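Side-chain contacts in Polyphosphate:AMP phosphotransferase (Meiothermus ruber H328, PDB 5O6M), which uses inorganic polyphosphate as phosphate donor to convert AMP to ADP and ADP to ATP, and can also phosphorylate other nucleoside mono- and diphosphates: residues Ser123-Val128 / Ala222-Ile227; Lys165-Ile170 / Glu208-Ala213; Glu181-Asp184 / Lys188-Lys191. The protein carries 1 engineered substitution. All coordinates share one frame; numbering follows the deposited sequence.

Contact 1: Ser123-Val128 / Ala222-Ile227; sequences SHYEDV and APWYVI. With ATP (adenosine-5'-triphosphate), chain X.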
loop_
_atom_site.group_PDB
_atom_site.type_symbol
_atom_site.label_atom_id
_atom_site.label_comp_id
_atom_site.label_asym_id
_atom_site.label_seq_id
_atom_site.Cartn_x
_atom_site.Cartn_y
_atom_site.Cartn_z
ATOM N N SER D 123 18.645 1.518 -0.988
ATOM C CA SER D 123 17.998 0.703 0.028
ATOM C C SER D 123 17.948 1.467 1.344
ATOM O O SER D 123 18.179 2.680 1.395
ATOM C CB SER D 123 18.737 -0.626 0.207
ATOM O OG SER D 123 20.016 -0.393 0.770
ATOM N N HIS D 124 17.635 0.730 2.413
ATOM C CA HIS D 124 17.691 1.252 3.771
ATOM C C HIS D 124 19.077 1.758 4.145
ATOM O O HIS D 124 19.204 2.518 5.111
ATOM C CB HIS D 124 17.253 0.160 4.753
ATOM C CG HIS D 124 17.843 -1.188 4.465
ATOM N ND1 HIS D 124 17.643 -1.849 3.273
ATOM C CD2 HIS D 124 18.601 -2.012 5.227
ATOM C CE1 HIS D 124 18.276 -3.010 3.300
ATOM N NE2 HIS D 124 18.862 -3.135 4.476
ATOM N N TYR D 125 20.117 1.350 3.415
ATOM C CA TYR D 125 21.461 1.800 3.753
ATOM C C TYR D 125 21.643 3.291 3.506
ATOM O O TYR D 125 22.497 3.910 4.148
ATOM C CB TYR D 125 22.501 0.982 2.975
ATOM C CG TYR D 125 22.631 -0.415 3.537
ATOM C CD1 TYR D 125 23.415 -0.662 4.654
ATOM C CD2 TYR D 125 21.950 -1.481 2.967
ATOM C CE1 TYR D 125 23.524 -1.933 5.189
ATOM C CE2 TYR D 125 22.054 -2.758 3.494
ATOM C CZ TYR D 125 22.843 -2.977 4.607
ATOM O OH TYR D 125 22.956 -4.242 5.141
ATOM N N GLU D 126 20.836 3.888 2.627
ATOM C CA GLU D 126 20.881 5.336 2.449
ATOM C C GLU D 126 20.635 6.083 3.753
ATOM O O GLU D 126 21.055 7.239 3.879
ATOM C CB GLU D 126 19.862 5.772 1.393
ATOM C CG GLU D 126 20.157 5.257 -0.007
ATOM C CD GLU D 126 21.361 5.938 -0.641
ATOM O OE1 GLU D 126 21.647 7.100 -0.279
ATOM O OE2 GLU D 126 22.017 5.317 -1.505
ATOM N N ASP D 127 19.958 5.464 4.720
ATOM C CA ASP D 127 19.688 6.120 5.994
ATOM C C ASP D 127 20.867 6.065 6.959
ATOM O O ASP D 127 20.740 6.545 8.092
ATOM C CB ASP D 127 18.439 5.516 6.643
ATOM C CG ASP D 127 17.162 5.914 5.922
ATOM O OD1 ASP D 127 16.792 7.107 5.986
ATOM O OD2 ASP D 127 16.526 5.044 5.290
ATOM N N VAL D 128 22.000 5.494 6.547
ATOM C CA VAL D 128 23.255 5.647 7.275
ATOM C C VAL D 128 24.336 6.061 6.284
ATOM O O VAL D 128 25.535 5.938 6.565
ATOM C CB VAL D 128 23.653 4.360 8.017
ATOM C CG1 VAL D 128 22.636 4.037 9.104
ATOM C CG2 VAL D 128 23.832 3.210 7.037
ATOM N N ALA D 222 23.642 -12.128 6.100
ATOM C CA ALA D 222 23.444 -11.037 5.143
ATOM C C ALA D 222 24.798 -10.465 4.735
ATOM O O ALA D 222 25.189 -9.372 5.162
ATOM C CB ALA D 222 22.543 -9.954 5.733
ATOM N N PRO D 223 25.536 -11.180 3.891
ATOM C CA PRO D 223 26.887 -10.738 3.533
ATOM C C PRO D 223 26.890 -9.560 2.568
ATOM O O PRO D 223 26.008 -9.407 1.719
ATOM C CB PRO D 223 27.489 -11.981 2.868
ATOM C CG PRO D 223 26.303 -12.659 2.253
ATOM C CD PRO D 223 25.176 -12.450 3.238
ATOM N N TRP D 224 27.913 -8.718 2.718
ATOM C CA TRP D 224 28.250 -7.711 1.722
ATOM C C TRP D 224 29.307 -8.261 0.775
ATOM O O TRP D 224 30.243 -8.946 1.198
ATOM C CB TRP D 224 28.774 -6.437 2.384
ATOM C CG TRP D 224 27.712 -5.472 2.802
ATOM C CD1 TRP D 224 27.205 -5.312 4.057
ATOM C CD2 TRP D 224 27.043 -4.513 1.971
ATOM N NE1 TRP D 224 26.252 -4.319 4.061
ATOM C CE2 TRP D 224 26.131 -3.813 2.793
ATOM C CE3 TRP D 224 27.117 -4.184 0.613
ATOM C CZ2 TRP D 224 25.301 -2.804 2.301
ATOM C CZ3 TRP D 224 26.293 -3.178 0.125
ATOM C CH2 TRP D 224 25.397 -2.502 0.968
ATOM N N TYR D 225 29.154 -7.953 -0.509
ATOM C CA TYR D 225 30.174 -8.230 -1.508
ATOM C C TYR D 225 30.654 -6.912 -2.090
ATOM O O TYR D 225 29.844 -6.103 -2.552
ATOM C CB TYR D 225 29.644 -9.129 -2.626
ATOM C CG TYR D 225 29.215 -10.496 -2.158
ATOM C CD1 TYR D 225 30.121 -11.548 -2.093
ATOM C CD2 TYR D 225 27.899 -10.738 -1.786
ATOM C CE1 TYR D 225 29.726 -12.802 -1.665
ATOM C CE2 TYR D 225 27.496 -11.988 -1.361
ATOM C CZ TYR D 225 28.410 -13.014 -1.301
ATOM O OH TYR D 225 27.996 -14.252 -0.875
ATOM N N VAL D 226 31.962 -6.692 -2.046
ATOM C CA VAL D 226 32.577 -5.550 -2.711
ATOM C C VAL D 226 32.920 -5.985 -4.128
ATOM O O VAL D 226 33.638 -6.971 -4.328
ATOM C CB VAL D 226 33.820 -5.060 -1.956
ATOM C CG1 VAL D 226 34.472 -3.910 -2.709
ATOM C CG2 VAL D 226 33.445 -4.634 -0.548
ATOM N N ILE D 227 32.391 -5.263 -5.110
ATOM C CA ILE D 227 32.491 -5.625 -6.518
ATOM C C ILE D 227 33.421 -4.621 -7.196
ATOM O O ILE D 227 33.071 -3.437 -7.314
ATOM C CB ILE D 227 31.116 -5.651 -7.198
ATOM C CG1 ILE D 227 30.155 -6.581 -6.444
ATOM C CG2 ILE D 227 31.253 -6.055 -8.667
ATOM C CD1 ILE D 227 30.618 -8.026 -6.395
HETATM P PG ATP X . 19.793 7.410 -9.020
HETATM O O1G ATP X . 19.453 6.269 -8.099
HETATM O O2G ATP X . 21.111 8.088 -8.659
HETATM O O3G ATP X . 19.843 6.989 -10.495
HETATM P PB ATP X . 17.483 9.030 -9.808
HETATM O O1B ATP X . 17.710 10.383 -10.361
HETATM O O2B ATP X . 17.224 7.917 -10.826
HETATM O O3B ATP X . 18.693 8.555 -8.889
HETATM P PA ATP X . 15.989 8.576 -7.288
HETATM O O1A ATP X . 15.791 7.113 -7.229
HETATM O O2A ATP X . 14.777 9.386 -6.833
HETATM O O3A ATP X . 16.259 9.029 -8.792
HETATM O "O5'" ATP X . 17.204 9.036 -6.283
HETATM C "C5'" ATP X . 17.313 10.413 -5.867
HETATM C "C4'" ATP X . 18.129 10.575 -4.606
HETATM O "O4'" ATP X . 17.441 10.029 -3.459
HETATM C "C3'" ATP X . 19.533 9.948 -4.600
HETATM O "O3'" ATP X . 20.513 10.978 -4.630
HETATM C "C2'" ATP X . 19.588 9.184 -3.263
HETATM O "O2'" ATP X . 20.815 9.358 -2.565
HETATM C "C1'" ATP X . 18.455 9.855 -2.497
HETATM N N9 ATP X . 17.946 9.102 -1.355
HETATM C C8 ATP X . 17.604 7.777 -1.301
HETATM N N7 ATP X . 17.284 7.354 -0.101
HETATM C C5 ATP X . 17.419 8.485 0.690
HETATM C C6 ATP X . 17.242 8.705 2.071
HETATM N N6 ATP X . 16.925 7.744 2.943
HETATM N N1 ATP X . 17.446 9.956 2.537
HETATM C C2 ATP X . 17.817 10.910 1.680
HETATM N N3 ATP X . 18.032 10.818 0.366
HETATM C C4 ATP X . 17.815 9.573 -0.070
#

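Contact 2: Lys165-Ile170 / Glu208-Ala213; sequences KFFLHI and EAYEAA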
loop_
_atom_site.group_PDB
_atom_site.type_symbol
_atom_site.label_atom_id
_atom_site.label_comp_id
_atom_site.label_asym_id
_atom_site.label_seq_id
_atom_site.Cartn_x
_atom_site.Cartn_y
_atom_site.Cartn_z
ATOM N N LYS D 165 24.000 -8.488 -0.801
ATOM C CA LYS D 165 24.264 -7.058 -0.828
ATOM C C LYS D 165 25.530 -6.812 -1.634
ATOM O O LYS D 165 26.579 -7.403 -1.353
ATOM C CB LYS D 165 24.384 -6.494 0.589
ATOM C CG LYS D 165 23.115 -6.685 1.416
ATOM C CD LYS D 165 23.264 -6.170 2.841
ATOM C CE LYS D 165 24.210 -7.012 3.669
ATOM N NZ LYS D 165 24.157 -6.612 5.109
ATOM N N PHE D 166 25.420 -5.963 -2.650
ATOM C CA PHE D 166 26.522 -5.658 -3.552
ATOM C C PHE D 166 26.868 -4.183 -3.436
ATOM O O PHE D 166 26.004 -3.321 -3.638
ATOM C CB PHE D 166 26.161 -6.003 -5.000
ATOM C CG PHE D 166 25.939 -7.468 -5.245
ATOM C CD1 PHE D 166 27.014 -8.330 -5.396
ATOM C CD2 PHE D 166 24.659 -7.984 -5.329
ATOM C CE1 PHE D 166 26.813 -9.684 -5.624
ATOM C CE2 PHE D 166 24.449 -9.337 -5.556
ATOM C CZ PHE D 166 25.529 -10.187 -5.708
ATOM N N PHE D 167 28.118 -3.893 -3.088
ATOM C CA PHE D 167 28.674 -2.555 -3.230
ATOM C C PHE D 167 29.508 -2.541 -4.508
ATOM O O PHE D 167 30.539 -3.217 -4.587
ATOM C CB PHE D 167 29.508 -2.170 -2.010
ATOM C CG PHE D 167 30.120 -0.799 -2.102
ATOM C CD1 PHE D 167 29.318 0.324 -2.218
ATOM C CD2 PHE D 167 31.496 -0.631 -2.080
ATOM C CE1 PHE D 167 29.875 1.591 -2.301
ATOM C CE2 PHE D 167 32.060 0.631 -2.167
ATOM C CZ PHE D 167 31.247 1.743 -2.277
ATOM N N LEU D 168 29.049 -1.807 -5.519
ATOM C CA LEU D 168 29.817 -1.645 -6.752
ATOM C C LEU D 168 30.847 -0.542 -6.531
ATOM O O LEU D 168 30.489 0.629 -6.365
ATOM C CB LEU D 168 28.908 -1.336 -7.937
ATOM C CG LEU D 168 27.681 -2.234 -8.107
ATOM C CD1 LEU D 168 26.840 -1.778 -9.296
ATOM C CD2 LEU D 168 28.068 -3.695 -8.233
ATOM N N HIS D 169 32.128 -0.915 -6.550
ATOM C CA HIS D 169 33.210 -0.080 -6.039
ATOM C C HIS D 169 33.975 0.542 -7.205
ATOM O O HIS D 169 34.689 -0.157 -7.934
ATOM C CB HIS D 169 34.142 -0.909 -5.159
ATOM C CG HIS D 169 35.196 -0.108 -4.463
ATOM N ND1 HIS D 169 34.978 1.179 -4.016
ATOM C CD2 HIS D 169 36.473 -0.410 -4.134
ATOM C CE1 HIS D 169 36.076 1.633 -3.438
ATOM N NE2 HIS D 169 36.999 0.689 -3.497
ATOM N N ILE D 170 33.811 1.849 -7.393
ATOM C CA ILE D 170 34.553 2.581 -8.406
ATOM C C ILE D 170 35.484 3.570 -7.714
ATOM O O ILE D 170 35.303 3.933 -6.546
ATOM C CB ILE D 170 33.633 3.314 -9.407
ATOM C CG1 ILE D 170 32.799 4.378 -8.690
ATOM C CG2 ILE D 170 32.742 2.321 -10.149
ATOM C CD1 ILE D 170 32.158 5.383 -9.625
ATOM N N GLU D 208 33.892 6.915 3.629
ATOM C CA GLU D 208 33.948 6.545 5.039
ATOM C C GLU D 208 32.627 5.943 5.500
ATOM O O GLU D 208 32.611 4.943 6.228
ATOM C CB GLU D 208 34.313 7.768 5.880
ATOM C CG GLU D 208 35.723 8.273 5.633
ATOM C CD GLU D 208 35.971 9.648 6.217
ATOM O OE1 GLU D 208 35.041 10.215 6.829
ATOM O OE2 GLU D 208 37.096 10.167 6.057
ATOM N N ALA D 209 31.507 6.542 5.089
ATOM C CA ALA D 209 30.205 6.010 5.475
ATOM C C ALA D 209 30.006 4.602 4.926
ATOM O O ALA D 209 29.470 3.728 5.620
ATOM C CB ALA D 209 29.091 6.940 4.996
ATOM N N TYR D 210 30.431 4.362 3.683
ATOM C CA TYR D 210 30.286 3.025 3.118
ATOM C C TYR D 210 31.118 2.006 3.886
ATOM O O TYR D 210 30.645 0.900 4.172
ATOM C CB TYR D 210 30.657 3.029 1.636
ATOM C CG TYR D 210 29.473 3.252 0.721
ATOM C CD1 TYR D 210 28.479 2.288 0.596
ATOM C CD2 TYR D 210 29.352 4.418 -0.027
ATOM C CE1 TYR D 210 27.393 2.481 -0.242
ATOM C CE2 TYR D 210 28.269 4.620 -0.869
ATOM C CZ TYR D 210 27.294 3.646 -0.972
ATOM O OH TYR D 210 26.216 3.838 -1.806
ATOM N N GLU D 211 32.357 2.355 4.235
ATOM C CA GLU D 211 33.173 1.430 5.014
ATOM C C GLU D 211 32.537 1.156 6.372
ATOM O O GLU D 211 32.514 0.011 6.838
ATOM C CB GLU D 211 34.594 1.970 5.172
ATOM C CG GLU D 211 35.511 1.026 5.941
ATOM C CD GLU D 211 36.951 1.501 5.989
ATOM O OE1 GLU D 211 37.332 2.166 6.976
ATOM O OE2 GLU D 211 37.699 1.209 5.031
ATOM N N ALA D 212 32.026 2.200 7.027
ATOM C CA ALA D 212 31.359 2.010 8.311
ATOM C C ALA D 212 30.125 1.132 8.152
ATOM O O ALA D 212 29.921 0.178 8.912
ATOM C CB ALA D 212 30.988 3.365 8.914
ATOM N N ALA D 213 29.278 1.451 7.170
ATOM C CA ALA D 213 28.071 0.664 6.942
ATOM C C ALA D 213 28.412 -0.786 6.626
ATOM O O ALA D 213 27.820 -1.714 7.190
ATOM C CB ALA D 213 27.249 1.283 5.812
#

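Contact 3: Glu181-Asp184 / Lys188-Lys191; sequences ERLD and KRWK. With PO4 (phosphate ion), chain B; PO4 (phosphate ion), chain Y.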
loop_
_atom_site.group_PDB
_atom_site.type_symbol
_atom_site.label_atom_id
_atom_site.label_comp_id
_atom_site.label_asym_id
_atom_site.label_seq_id
_atom_site.Cartn_x
_atom_site.Cartn_y
_atom_site.Cartn_z
ATOM N N GLU D 181 31.090 11.632 -19.163
ATOM C CA GLU D 181 30.417 10.923 -20.244
ATOM C C GLU D 181 28.904 11.059 -20.128
ATOM O O GLU D 181 28.199 11.085 -21.144
ATOM C CB GLU D 181 30.832 9.450 -20.234
ATOM C CG GLU D 181 30.689 8.735 -21.569
ATOM C CD GLU D 181 29.245 8.484 -21.950
ATOM O OE1 GLU D 181 28.892 8.701 -23.130
ATOM O OE2 GLU D 181 28.462 8.071 -21.068
ATOM N N ARG D 182 28.390 11.161 -18.899
ATOM C CA ARG D 182 26.960 11.374 -18.704
ATOM C C ARG D 182 26.519 12.705 -19.302
ATOM O O ARG D 182 25.413 12.813 -19.847
ATOM C CB ARG D 182 26.637 11.319 -17.211
ATOM C CG ARG D 182 25.178 11.069 -16.860
ATOM C CD ARG D 182 25.052 10.730 -15.376
ATOM N NE ARG D 182 25.294 9.315 -15.103
ATOM C CZ ARG D 182 24.775 8.656 -14.071
ATOM N NH1 ARG D 182 25.038 7.366 -13.897
ATOM N NH2 ARG D 182 24.010 9.293 -13.200
ATOM N N LEU D 183 27.366 13.735 -19.197
ATOM C CA LEU D 183 27.064 15.013 -19.839
ATOM C C LEU D 183 27.275 14.945 -21.347
ATOM O O LEU D 183 26.475 15.486 -22.117
ATOM C CB LEU D 183 27.912 16.128 -19.231
ATOM C CG LEU D 183 27.408 16.682 -17.897
ATOM C CD1 LEU D 183 27.260 15.558 -16.898
ATOM C CD2 LEU D 183 28.326 17.768 -17.360
ATOM N N ASP D 184 28.347 14.296 -21.789
ATOM C CA ASP D 184 28.697 14.238 -23.208
ATOM C C ASP D 184 27.925 13.163 -23.963
ATOM O O ASP D 184 28.499 12.434 -24.776
ATOM C CB ASP D 184 30.203 14.027 -23.356
ATOM C CG ASP D 184 31.017 15.018 -22.550
ATOM O OD1 ASP D 184 30.441 16.029 -22.077
ATOM O OD2 ASP D 184 32.234 14.787 -22.384
ATOM N N LYS D 188 22.025 10.509 -22.355
ATOM C CA LYS D 188 22.259 10.318 -20.931
ATOM C C LYS D 188 22.229 11.593 -20.096
ATOM O O LYS D 188 22.214 11.490 -18.864
ATOM C CB LYS D 188 23.610 9.620 -20.699
ATOM C CG LYS D 188 23.696 8.203 -21.239
ATOM C CD LYS D 188 25.020 7.565 -20.840
ATOM C CE LYS D 188 25.175 6.164 -21.410
ATOM N NZ LYS D 188 26.466 5.545 -20.997
ATOM N N ARG D 189 22.220 12.782 -20.708
ATOM C CA ARG D 189 22.210 14.004 -19.904
ATOM C C ARG D 189 21.083 14.017 -18.882
ATOM O O ARG D 189 21.235 14.606 -17.806
ATOM C CB ARG D 189 22.117 15.259 -20.775
ATOM C CG ARG D 189 23.418 15.676 -21.428
ATOM C CD ARG D 189 23.239 16.988 -22.182
ATOM N NE ARG D 189 24.498 17.498 -22.715
ATOM C CZ ARG D 189 25.318 18.302 -22.044
ATOM N NH1 ARG D 189 26.448 18.721 -22.602
ATOM N NH2 ARG D 189 25.009 18.688 -20.813
ATOM N N TRP D 190 19.948 13.388 -19.190
ATOM C CA TRP D 190 18.836 13.418 -18.247
ATOM C C TRP D 190 19.210 12.806 -16.903
ATOM O O TRP D 190 18.593 13.145 -15.888
ATOM C CB TRP D 190 17.623 12.684 -18.825
ATOM C CG TRP D 190 17.856 11.219 -18.996
ATOM C CD1 TRP D 190 18.492 10.601 -20.032
ATOM C CD2 TRP D 190 17.477 10.184 -18.081
ATOM N NE1 TRP D 190 18.522 9.243 -19.826
ATOM C CE2 TRP D 190 17.907 8.961 -18.633
ATOM C CE3 TRP D 190 16.810 10.174 -16.849
ATOM C CZ2 TRP D 190 17.691 7.739 -17.998
ATOM C CZ3 TRP D 190 16.599 8.959 -16.218
ATOM C CH2 TRP D 190 17.038 7.758 -16.795
ATOM N N LYS D 191 20.208 11.917 -16.869
ATOM C CA LYS D 191 20.642 11.304 -15.619
ATOM C C LYS D 191 21.478 12.227 -14.743
ATOM O O LYS D 191 21.627 11.950 -13.548
ATOM C CB LYS D 191 21.456 10.035 -15.894
ATOM C CG LYS D 191 20.671 8.856 -16.429
ATOM C CD LYS D 191 21.625 7.779 -16.926
ATOM C CE LYS D 191 20.920 6.451 -17.117
ATOM N NZ LYS D 191 20.628 5.802 -15.805
HETATM P P PO4 B . 23.933 4.300 -17.847
HETATM O O1 PO4 B . 24.507 3.136 -18.614
HETATM O O2 PO4 B . 24.883 5.474 -17.919
HETATM O O3 PO4 B . 22.606 4.681 -18.466
HETATM O O4 PO4 B . 23.740 3.897 -16.403
HETATM P P PO4 Y . 24.483 4.331 -11.812
HETATM O O1 PO4 Y . 25.423 3.978 -12.951
HETATM O O2 PO4 Y . 24.106 5.790 -11.894
HETATM O O3 PO4 Y . 23.240 3.480 -11.929
HETATM O O4 PO4 Y . 25.135 4.073 -10.472
#

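Contact 1: Ser123-Val128 / Ala222-Ile227
Trp-224 drives the edge of its indole into the face of the Tyr-125 ring, and this aromatic pair makes up nearly all of the contact between the two segments. CZ2 of Trp-224 lies over the centre of the tyrosine ring, 3.4 Å from Tyr-125 CZ and 3.8 Å from Tyr-125 CG. The two six-membered rings have centroids 4.7 Å apart and planes at 72°, a T-shaped (edge-to-face) stack in which the C-H rim of the indole meets the pi cloud of the phenol. The Trp-224 side chain leaves the strand with CG anti to its own carbonyl carbon (chi1 -86°), which together with the ring rotation brings the six-membered ring to Tyr-125. The setting is the parallel sheet of a P-loop NTPase fold: Trp-224 begins strand 224-228, whereas Tyr-125 belongs to the loop after strand 117-121, with strands 57-64 and 161-169 lying between the two in the sheet. Hydrogen bonds fix both rings at their polar ends, Tyr-125 OH to Lys-165 NZ and Trp-224 NE1 to Thr-217 OG1. Within the loop, Ser-123 OG accepts from Tyr-125 N at 3.2 Å and 168°, an ST turn that begins the 3-10 segment. Ligand contacts come from the next two residues. Asp-127 OD1 takes a weak hydrogen bond from the adenine N6 of ATP at 3.1 Å, and Glu-126 OE1 a weak hydrogen bond from the ribose O2' at 3.3 Å. The other oxygen, Glu-126 OE2, is held by Arg-122 in a salt bridge and by Gln-63.

Contact 2: Lys165-Ile170 / Glu208-Ala213
Phe-167 points one corner of its ring at the middle of the Tyr-210 ring. CE1 of Phe-167 stands over the centre of that face, 3.3 Å from both Tyr-210 CD1 and Tyr-210 CE1, with Phe-167 CD1 close behind at 3.5 Å from Tyr-210 CD1. The planes meet at 37° with centroids 4.3 Å apart, an oblique pairing in which the rings touch closely along one side and diverge along the other: Phe-167 CZ is already 3.8 Å from Tyr-210 CG. With CG anti to the backbone N (chi1 180°), the Phe-167 ring is carried toward that of Tyr-210. The pair joins strand 161-169 to helix 203-217, part of the long connection that leads on to the neighbouring parallel strand 224-228 of the P-loop NTPase sheet. Beyond the rings, the phenol OH of Tyr-210 is hydrogen-bonded to Gln-63 NE2. With an alanine in place of Tyr-210, a gap would probably open between strand and helix, Phe-167 losing its partner face and Gln-63 its hydroxyl. The other side of the contact is looser: Glu-208 is exposed and Glu-211 partly so, its OE2 hydrogen-bonded to the backbone N of Leu-14.

Contact 3: Glu181-Asp184 / Lys188-Lys191
Arg-189 lays the face of its guanidinium on the backbone oxygen of Leu-183, an approach that brings NE of Arg-189 within 2.9 Å of Leu-183 O, yet at an angle too poor for a hydrogen bond. Leu-183 O is almost as near the central carbon, Arg-189 CZ, at 3.0 Å; a crystal neighbour touches this arginine and may influence its pose. More conventional is the salt bridge of Lys-188 NZ to Glu-181 OE2 at 3.2 Å, the ammonium coming 37° out of the carboxylate plane. The same NZ gives a weak 3.5 Å hydrogen bond to O2 of one phosphate ion (chain B). Arg-182 crosses Lys-191 at about a right angle, Lys-191 CB resting over one guanidinium face with Arg-182 CD 3.7 Å away. A bend at chi3 (-84°) lets the guanidinium reach a second phosphate (chain Y), and Arg-182 NH1 meets its O2 at 2.7 Å and 170°. Both ions were probably picked up from the crystallisation solution, but the basic groups round them are consistent with a phosphate-binding region, perhaps for polyphosphate. Lys-191 NZ forms a salt bridge with Asp-71, which follows Lys-70 in the P-loop and lines the ATP pocket. The contact closes the short turn between helix 172-183 and the loop leading to helix 195-201, where Leu-183 packs on Ile-264 and Trp-190 on Ala-52, both of the second subunit.

Contacts 1 and 2 are neighbours, their centres 7 Å apart, on the adjacent sheet strands 224-228 and 161-169. Lys-165 of contact 2 serves both through its side chain, and its backbone O lies 2.8 Å from Tyr-225 N of contact 1. Gln-63 is a second common partner, hydrogen-bonded to side chains of both contacts. Contact 3 stands apart, its centre 26 Å from that of contact 1 and 24 Å from that of contact 2. ATP lies between them: contact 1 meets the nucleoside end, the Tyr-210 side chain stays about 8 Å from the nucleotide, and the Arg-182 side chain of contact 3 comes within about 5 Å of it.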